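Local structure of fructose-bisphosphate aldolase class I (1W8S) at residues 208-213 with 235-240; 212-217 with 241-246. The protein belongs to the DeoC/LacD family of class I aldolases, enzymes built on the TIM-barrel fold, and is gathered here into a five-chain assembly. The protein carries 2 engineered substitutions. One frame throughout, in Å; residues are numbered along the deposited sequence.

Contact 1. Residues 208-213 with 235-240; sequences KTEEDF and WQRRDA
Glu210 and Arg237 both carry CG anti to the carbonyl carbon (chi1 -72° in Glu210), and both chains then run extended, which lays them alongside each other with their ends pointing opposite ways. Where they overlap, the aliphatic Glu210 CG rests over one face of the guanidinium, offset toward its rim, 3.5 Å from Arg237 NH1. Carboxylate and guanidinium stand almost perpendicular, 89° apart. Glu210 OE2 lies 4.0 Å from Arg237 NH1 but well out of the guanidinium plane, which leaves proximity of charge without a directed N-H. Arg237 is largely buried and spends its NE on the backbone oxygen of Asn233.

Asp239 faces the same carboxylate from the far side of the contact, on a type I turn from Arg237 to Ala240. The two acid groups are nearly coplanar (2°), with Glu210 OE2 just 2.5 Å from Asp239 OD2 and 2.8 Å from Asp239 OD1. Spacing this short suggests that one acid holds a proton; the nearby arginine, and the positive end of helix 240-253 that starts just after Asp239, would probably offset part of the remaining negative charge.

Behind Glu210, Thr209 and Asp212 form a capping box at the start of helix 210-222. Asp212 N donates to Thr209 OG1 at 3.1 Å. In return Thr209 N makes a weak bond to Asp212 OD2, 3.4 Å long. The whole is a junction at the C-terminal rim of a TIM barrel, where the capped start of one outer helix meets the loop leading into the last.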
ATOM      1  N   LYS E 208     -14.716  27.223 -30.456  1.00 18.54           N
ATOM      2  CA  LYS E 208     -15.520  27.290 -31.671  1.00 19.18           C
ATOM      3  C   LYS E 208     -14.847  28.119 -32.764  1.00 18.89           C
ATOM      4  O   LYS E 208     -14.872  27.754 -33.940  1.00 18.88           O
ATOM      5  CB  LYS E 208     -16.889  27.876 -31.331  1.00 20.05           C
ATOM      6  CG  LYS E 208     -17.679  27.022 -30.349  1.00 22.69           C
ATOM      7  CD  LYS E 208     -18.371  27.850 -29.235  1.00 26.71           C
ATOM      8  CE  LYS E 208     -19.891  27.669 -29.283  1.00 28.60           C
ATOM      9  NZ  LYS E 208     -20.307  26.272 -28.932  1.00 29.40           N
ATOM     10  N   THR E 209     -14.257  29.245 -32.379  1.00 18.66           N
ATOM     11  CA  THR E 209     -13.478  30.051 -33.313  1.00 17.85           C
ATOM     12  C   THR E 209     -12.098  30.314 -32.739  1.00 17.54           C
ATOM     13  O   THR E 209     -11.896  30.291 -31.528  1.00 15.47           O
ATOM     14  CB  THR E 209     -14.144  31.406 -33.575  1.00 18.36           C
ATOM     15  OG1 THR E 209     -14.168  32.162 -32.359  1.00 17.69           O
ATOM     16  CG2 THR E 209     -15.613  31.242 -33.981  1.00 18.16           C
ATOM     17  N   GLU E 210     -11.164  30.623 -33.630  1.00 17.39           N
ATOM     18  CA  GLU E 210      -9.825  31.010 -33.212  1.00 17.47           C
ATOM     19  C   GLU E 210      -9.900  32.263 -32.361  1.00 17.05           C
ATOM     20  O   GLU E 210      -9.147  32.404 -31.407  1.00 16.40           O
ATOM     21  CB  GLU E 210      -8.915  31.206 -34.434  1.00 17.53           C
ATOM     22  CG  GLU E 210      -8.588  29.858 -35.061  1.00 17.77           C
ATOM     23  CD  GLU E 210      -7.665  29.925 -36.248  1.00 19.28           C
ATOM     24  OE1 GLU E 210      -7.390  31.032 -36.764  1.00 18.12           O
ATOM     25  OE2 GLU E 210      -7.218  28.835 -36.663  1.00 20.29           O
ATOM     26  N   GLU E 211     -10.836  33.154 -32.686  1.00 16.90           N
ATOM     27  CA  GLU E 211     -10.958  34.399 -31.947  1.00 17.57           C
ATOM     28  C   GLU E 211     -11.366  34.168 -30.491  1.00 16.49           C
ATOM     29  O   GLU E 211     -10.931  34.900 -29.626  1.00 16.01           O
ATOM     30  CB  GLU E 211     -11.939  35.365 -32.640  1.00 18.47           C
ATOM     31  CG  GLU E 211     -11.791  36.814 -32.197  1.00 22.42           C
ATOM     32  CD  GLU E 211     -10.423  37.392 -32.540  1.00 27.75           C
ATOM     33  OE1 GLU E 211     -10.009  37.302 -33.731  1.00 31.70           O
ATOM     34  OE2 GLU E 211      -9.765  37.933 -31.625  1.00 30.76           O
ATOM     35  N   ASP E 212     -12.187  33.153 -30.225  1.00 16.47           N
ATOM     36  CA  ASP E 212     -12.625  32.853 -28.871  1.00 15.91           C
ATOM     37  C   ASP E 212     -11.380  32.497 -28.061  1.00 15.68           C
ATOM     38  O   ASP E 212     -11.232  32.951 -26.943  1.00 14.87           O
ATOM     39  CB  ASP E 212     -13.577  31.654 -28.800  1.00 16.34           C
ATOM     40  CG  ASP E 212     -14.954  31.926 -29.359  1.00 17.92           C
ATOM     41  OD1 ASP E 212     -15.405  33.100 -29.419  1.00 23.35           O
ATOM     42  OD2 ASP E 212     -15.671  30.994 -29.783  1.00 19.85           O
ATOM     43  N   PHE E 213     -10.502  31.664 -28.624  1.00 15.32           N
ATOM     44  CA  PHE E 213      -9.268  31.295 -27.925  1.00 14.38           C
ATOM     45  C   PHE E 213      -8.305  32.458 -27.684  1.00 14.59           C
ATOM     46  O   PHE E 213      -7.731  32.582 -26.607  1.00 14.12           O
ATOM     47  CB  PHE E 213      -8.514  30.174 -28.633  1.00 13.83           C
ATOM     48  CG  PHE E 213      -7.458  29.579 -27.773  1.00 12.60           C
ATOM     49  CD1 PHE E 213      -7.801  28.954 -26.583  1.00 13.46           C
ATOM     50  CD2 PHE E 213      -6.110  29.691 -28.104  1.00 12.53           C
ATOM     51  CE1 PHE E 213      -6.810  28.419 -25.736  1.00 14.96           C
ATOM     52  CE2 PHE E 213      -5.116  29.142 -27.247  1.00 10.15           C
ATOM     53  CZ  PHE E 213      -5.467  28.538 -26.088  1.00 13.61           C
ATOM     54  N   TRP E 235      -2.796  22.098 -32.128  1.00 14.25           N
ATOM     55  CA  TRP E 235      -2.616  20.971 -33.065  1.00 14.05           C
ATOM     56  C   TRP E 235      -3.867  20.242 -33.523  1.00 14.91           C
ATOM     57  O   TRP E 235      -3.778  19.418 -34.436  1.00 14.33           O
ATOM     58  CB  TRP E 235      -1.531  19.990 -32.614  1.00 14.41           C
ATOM     59  CG  TRP E 235      -1.637  19.515 -31.239  1.00 13.60           C
ATOM     60  CD1 TRP E 235      -0.815  19.820 -30.200  1.00 14.35           C
ATOM     61  CD2 TRP E 235      -2.602  18.601 -30.729  1.00 13.60           C
ATOM     62  NE1 TRP E 235      -1.220  19.158 -29.062  1.00 12.42           N
ATOM     63  CE2 TRP E 235      -2.312  18.397 -29.365  1.00 12.22           C
ATOM     64  CE3 TRP E 235      -3.703  17.937 -31.280  1.00 14.29           C
ATOM     65  CZ2 TRP E 235      -3.085  17.591 -28.555  1.00 11.82           C
ATOM     66  CZ3 TRP E 235      -4.441  17.100 -30.464  1.00 12.69           C
ATOM     67  CH2 TRP E 235      -4.146  16.955 -29.133  1.00 13.18           C
ATOM     68  N   GLN E 236      -5.031  20.547 -32.949  1.00 15.97           N
ATOM     69  CA  GLN E 236      -6.290  20.067 -33.550  1.00 17.95           C
ATOM     70  C   GLN E 236      -6.760  20.946 -34.715  1.00 18.16           C
ATOM     71  O   GLN E 236      -7.787  20.639 -35.324  1.00 18.31           O
ATOM     72  CB  GLN E 236      -7.439  19.966 -32.537  1.00 18.21           C
ATOM     73  CG  GLN E 236      -7.421  18.724 -31.680  1.00 21.83           C
ATOM     74  CD  GLN E 236      -8.760  18.465 -30.966  1.00 23.16           C
ATOM     75  OE1 GLN E 236      -9.337  19.363 -30.347  1.00 21.11           O
ATOM     76  NE2 GLN E 236      -9.228  17.227 -31.041  1.00 28.33           N
ATOM     77  N   ARG E 237      -6.041  22.039 -35.001  1.00 18.47           N
ATOM     78  CA  ARG E 237      -6.347  22.901 -36.148  1.00 18.72           C
ATOM     79  C   ARG E 237      -5.539  22.516 -37.379  1.00 19.10           C
ATOM     80  O   ARG E 237      -4.352  22.264 -37.287  1.00 18.49           O
ATOM     81  CB  ARG E 237      -6.082  24.360 -35.807  1.00 18.90           C
ATOM     82  CG  ARG E 237      -6.837  24.803 -34.597  1.00 20.05           C
ATOM     83  CD  ARG E 237      -6.650  26.258 -34.248  1.00 22.15           C
ATOM     84  NE  ARG E 237      -7.455  26.636 -33.078  1.00 23.10           N
ATOM     85  CZ  ARG E 237      -8.771  26.752 -33.094  1.00 23.45           C
ATOM     86  NH1 ARG E 237      -9.443  26.541 -34.211  1.00 23.19           N
ATOM     87  NH2 ARG E 237      -9.430  27.082 -31.982  1.00 23.59           N
ATOM     88  N   ARG E 238      -6.192  22.480 -38.537  1.00 20.04           N
ATOM     89  CA  ARG E 238      -5.492  22.207 -39.792  1.00 20.76           C
ATOM     90  C   ARG E 238      -4.569  23.370 -40.167  1.00 20.10           C
ATOM     91  O   ARG E 238      -3.571  23.162 -40.863  1.00 19.52           O
ATOM     92  CB  ARG E 238      -6.482  21.922 -40.918  1.00 21.93           C
ATOM     93  CG  ARG E 238      -7.064  20.500 -40.882  1.00 25.15           C
ATOM     94  CD  ARG E 238      -8.400  20.385 -41.631  1.00 30.38           C
ATOM     95  NE  ARG E 238      -9.342  21.401 -41.142  1.00 34.85           N
ATOM     96  CZ  ARG E 238     -10.288  22.016 -41.861  1.00 37.07           C
ATOM     97  NH1 ARG E 238     -10.487  21.719 -43.152  1.00 37.17           N
ATOM     98  NH2 ARG E 238     -11.055  22.932 -41.264  1.00 38.28           N
ATOM     99  N   ASP E 239      -4.896  24.574 -39.683  1.00 19.18           N
ATOM    100  CA  ASP E 239      -4.001  25.740 -39.797  1.00 18.66           C
ATOM    101  C   ASP E 239      -3.149  25.919 -38.522  1.00 17.72           C
ATOM    102  O   ASP E 239      -2.957  27.042 -38.030  1.00 16.59           O
ATOM    103  CB  ASP E 239      -4.797  27.025 -40.148  1.00 19.04           C
ATOM    104  CG  ASP E 239      -5.700  27.521 -38.993  1.00 19.43           C
ATOM    105  OD1 ASP E 239      -6.228  26.681 -38.226  1.00 19.07           O
ATOM    106  OD2 ASP E 239      -5.946  28.737 -38.788  1.00 18.79           O
ATOM    107  N   ALA E 240      -2.633  24.801 -38.002  1.00 17.02           N
ATOM    108  CA  ALA E 240      -1.939  24.792 -36.700  1.00 16.35           C
ATOM    109  C   ALA E 240      -0.819  25.826 -36.644  1.00 15.67           C
ATOM    110  O   ALA E 240      -0.769  26.622 -35.717  1.00 15.60           O
ATOM    111  CB  ALA E 240      -1.386  23.408 -36.384  1.00 16.40           C
TER

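Contact 2. Residues 212-217 with 241-246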
ATOM      1  N   ASP E 212     -12.187  33.153 -30.225  1.00 16.47           N
ATOM      2  CA  ASP E 212     -12.625  32.853 -28.871  1.00 15.91           C
ATOM      3  C   ASP E 212     -11.380  32.497 -28.061  1.00 15.68           C
ATOM      4  O   ASP E 212     -11.232  32.951 -26.943  1.00 14.87           O
ATOM      5  CB  ASP E 212     -13.577  31.654 -28.800  1.00 16.34           C
ATOM      6  CG  ASP E 212     -14.954  31.926 -29.359  1.00 17.92           C
ATOM      7  OD1 ASP E 212     -15.405  33.100 -29.419  1.00 23.35           O
ATOM      8  OD2 ASP E 212     -15.671  30.994 -29.783  1.00 19.85           O
ATOM      9  N   PHE E 213     -10.502  31.664 -28.624  1.00 15.32           N
ATOM     10  CA  PHE E 213      -9.268  31.295 -27.925  1.00 14.38           C
ATOM     11  C   PHE E 213      -8.305  32.458 -27.684  1.00 14.59           C
ATOM     12  O   PHE E 213      -7.731  32.582 -26.607  1.00 14.12           O
ATOM     13  CB  PHE E 213      -8.514  30.174 -28.633  1.00 13.83           C
ATOM     14  CG  PHE E 213      -7.458  29.579 -27.773  1.00 12.60           C
ATOM     15  CD1 PHE E 213      -7.801  28.954 -26.583  1.00 13.46           C
ATOM     16  CD2 PHE E 213      -6.110  29.691 -28.104  1.00 12.53           C
ATOM     17  CE1 PHE E 213      -6.810  28.419 -25.736  1.00 14.96           C
ATOM     18  CE2 PHE E 213      -5.116  29.142 -27.247  1.00 10.15           C
ATOM     19  CZ  PHE E 213      -5.467  28.538 -26.088  1.00 13.61           C
ATOM     20  N   LEU E 214      -8.108  33.298 -28.689  1.00 15.44           N
ATOM     21  CA  LEU E 214      -7.216  34.444 -28.547  1.00 15.79           C
ATOM     22  C   LEU E 214      -7.721  35.390 -27.450  1.00 15.92           C
ATOM     23  O   LEU E 214      -6.931  35.987 -26.737  1.00 15.15           O
ATOM     24  CB  LEU E 214      -7.083  35.200 -29.887  1.00 16.47           C
ATOM     25  CG  LEU E 214      -6.214  34.537 -30.958  1.00 17.33           C
ATOM     26  CD1 LEU E 214      -6.375  35.238 -32.307  1.00 18.71           C
ATOM     27  CD2 LEU E 214      -4.742  34.508 -30.540  1.00 17.12           C
ATOM     28  N   LYS E 215      -9.042  35.516 -27.335  1.00 16.41           N
ATOM     29  CA  LYS E 215      -9.673  36.370 -26.330  1.00 17.12           C
ATOM     30  C   LYS E 215      -9.483  35.813 -24.921  1.00 15.87           C
ATOM     31  O   LYS E 215      -9.315  36.570 -23.971  1.00 15.45           O
ATOM     32  CB  LYS E 215     -11.175  36.546 -26.637  1.00 17.72           C
ATOM     33  CG  LYS E 215     -11.470  37.520 -27.778  1.00 21.18           C
ATOM     34  CD  LYS E 215     -12.843  38.202 -27.645  1.00 25.26           C
ATOM     35  CE  LYS E 215     -12.723  39.545 -26.880  1.00 28.10           C
ATOM     36  NZ  LYS E 215     -11.861  39.399 -25.631  1.00 28.24           N
ATOM     37  N   GLN E 216      -9.518  34.489 -24.773  1.00 15.32           N
ATOM     38  CA  GLN E 216      -9.201  33.869 -23.499  1.00 14.71           C
ATOM     39  C   GLN E 216      -7.732  34.103 -23.137  1.00 13.83           C
ATOM     40  O   GLN E 216      -7.428  34.455 -22.007  1.00 12.28           O
ATOM     41  CB  GLN E 216      -9.469  32.358 -23.521  1.00 15.60           C
ATOM     42  CG  GLN E 216     -10.940  31.998 -23.605  1.00 17.96           C
ATOM     43  CD  GLN E 216     -11.189  30.506 -23.833  1.00 20.68           C
ATOM     44  OE1 GLN E 216     -10.296  29.771 -24.260  1.00 22.77           O
ATOM     45  NE2 GLN E 216     -12.406  30.065 -23.554  1.00 21.39           N
ATOM     46  N   VAL E 217      -6.832  33.877 -24.091  1.00 12.96           N
ATOM     47  CA  VAL E 217      -5.411  34.099 -23.874  1.00 13.48           C
ATOM     48  C   VAL E 217      -5.146  35.572 -23.492  1.00 13.67           C
ATOM     49  O   VAL E 217      -4.344  35.855 -22.609  1.00 13.32           O
ATOM     50  CB  VAL E 217      -4.583  33.698 -25.112  1.00 13.19           C
ATOM     51  CG1 VAL E 217      -3.100  34.082 -24.916  1.00 14.76           C
ATOM     52  CG2 VAL E 217      -4.693  32.212 -25.353  1.00 13.98           C
ATOM     53  N   LEU E 241       0.052  25.830 -37.649  1.00 15.51           N
ATOM     54  CA  LEU E 241       1.222  26.704 -37.628  1.00 15.45           C
ATOM     55  C   LEU E 241       0.852  28.184 -37.717  1.00 14.64           C
ATOM     56  O   LEU E 241       1.383  28.984 -36.944  1.00 14.64           O
ATOM     57  CB  LEU E 241       2.205  26.322 -38.712  1.00 15.42           C
ATOM     58  CG  LEU E 241       3.427  27.236 -38.806  1.00 16.31           C
ATOM     59  CD1 LEU E 241       4.248  27.232 -37.518  1.00 16.44           C
ATOM     60  CD2 LEU E 241       4.249  26.819 -40.005  1.00 18.30           C
ATOM     61  N   LYS E 242      -0.061  28.542 -38.623  1.00 14.14           N
ATOM     62  CA  LYS E 242      -0.540  29.928 -38.746  1.00 13.97           C
ATOM     63  C   LYS E 242      -1.084  30.444 -37.415  1.00 13.37           C
ATOM     64  O   LYS E 242      -0.699  31.506 -36.941  1.00 11.27           O
ATOM     65  CB  LYS E 242      -1.626  30.042 -39.826  1.00 14.49           C
ATOM     66  CG  LYS E 242      -2.075  31.484 -40.136  1.00 16.94           C
ATOM     67  CD  LYS E 242      -3.123  31.551 -41.264  1.00 19.80           C
ATOM     68  CE  LYS E 242      -3.412  32.998 -41.671  1.00 20.74           C
ATOM     69  NZ  LYS E 242      -2.786  33.361 -42.985  1.00 23.09           N
ATOM     70  N   PHE E 243      -1.950  29.651 -36.795  1.00 13.11           N
ATOM     71  CA  PHE E 243      -2.545  30.044 -35.534  1.00 13.78           C
ATOM     72  C   PHE E 243      -1.534  30.059 -34.396  1.00 13.62           C
ATOM     73  O   PHE E 243      -1.574  30.936 -33.538  1.00 13.68           O
ATOM     74  CB  PHE E 243      -3.732  29.153 -35.191  1.00 13.57           C
ATOM     75  CG  PHE E 243      -4.497  29.626 -34.005  1.00 14.13           C
ATOM     76  CD1 PHE E 243      -4.987  30.930 -33.954  1.00 15.42           C
ATOM     77  CD2 PHE E 243      -4.716  28.794 -32.933  1.00 13.96           C
ATOM     78  CE1 PHE E 243      -5.677  31.371 -32.853  1.00 15.10           C
ATOM     79  CE2 PHE E 243      -5.415  29.233 -31.836  1.00 14.61           C
ATOM     80  CZ  PHE E 243      -5.895  30.527 -31.800  1.00 13.87           C
ATOM     81  N   ALA E 244      -0.608  29.110 -34.401  1.00 14.53           N
ATOM     82  CA  ALA E 244       0.456  29.058 -33.390  1.00 15.07           C
ATOM     83  C   ALA E 244       1.296  30.340 -33.433  1.00 15.11           C
ATOM     84  O   ALA E 244       1.567  30.945 -32.411  1.00 14.65           O
ATOM     85  CB  ALA E 244       1.337  27.831 -33.601  1.00 15.16           C
ATOM     86  N   ARG E 245       1.655  30.771 -34.627  1.00 15.62           N
ATOM     87  CA  ARG E 245       2.407  32.020 -34.795  1.00 16.11           C
ATOM     88  C   ARG E 245       1.592  33.239 -34.334  1.00 15.46           C
ATOM     89  O   ARG E 245       2.145  34.163 -33.760  1.00 15.48           O
ATOM     90  CB  ARG E 245       2.849  32.188 -36.247  1.00 16.94           C
ATOM     91  CG  ARG E 245       3.815  31.092 -36.728  1.00 19.69           C
ATOM     92  CD  ARG E 245       4.922  31.571 -37.641  1.00 23.17           C
ATOM     93  NE  ARG E 245       5.042  30.800 -38.883  1.00 27.36           N
ATOM     94  CZ  ARG E 245       6.145  30.165 -39.326  1.00 28.66           C
ATOM     95  NH1 ARG E 245       7.275  30.141 -38.632  1.00 29.28           N
ATOM     96  NH2 ARG E 245       6.108  29.533 -40.493  1.00 28.35           N
ATOM     97  N   ALA E 246       0.282  33.233 -34.566  1.00 14.78           N
ATOM     98  CA  ALA E 246      -0.582  34.297 -34.040  1.00 14.20           C
ATOM     99  C   ALA E 246      -0.548  34.334 -32.505  1.00 13.20           C
ATOM    100  O   ALA E 246      -0.523  35.393 -31.910  1.00 11.83           O
ATOM    101  CB  ALA E 246      -2.011  34.133 -34.539  1.00 14.54           C
TER
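Two helical segments, inclined to each other rather than parallel, come nearest at the CA atoms of Leu214 and Ala246, 8.6 Å apart, and side chains alone bridge them. Phe243 supplies most of the bridge. Its CG is anti to the backbone N (chi1 -172°), which sends the ring out between Phe213 and Leu214 of the other helix. Leu214 meets that ring at its edge, near the plane: CG is 3.7 Å from Phe243 CE1, and the two methyls, CD1 and CD2, each lie 4.0 Å from the same carbon. Further round the rim, Phe213 CD2 touches Phe243 CZ at 3.8 Å. Each phenyl thus offers its edge to the other, and neither ring stacks on the other's face. Phe213 has one face occupied from its own helix by Val217 CG2, 3.6 Å above the plane, which probably helps to fix the ring's rotation. Leu247, one turn beyond Phe243, continues the apolar seam against both Phe213 and Leu214. Phe213 and Phe243 are buried, and the side chain of Phe213 is about 6 Å from the bound 1,6-di-O-phosphono-beta-D-fructofuranose. This is the hydrophobic packing between neighbouring outer helices of a TIM barrel, here the last two long helices of its ring.

In the fold
From the N terminus the chain completes six of its parallel barrel strands before strand 199-202, the seventh, leads into helix 210-222. It then runs back through strand 227-230, passes the short helix 232-235 and ends in helix 240-253. Contact 1 closes this last excursion at the loop before helix 240-253, and contact 2 closes it again a little further along both arms. Neither nests in the other: they interleave, advancing together and sharing Asp212 and Phe213. Phe243 joins them directly, with CD2 3.4 Å from Arg237 CD and CE1 3.6 Å from Glu210 CB. The polar rim junction thus passes straight into the apolar helix-helix seam.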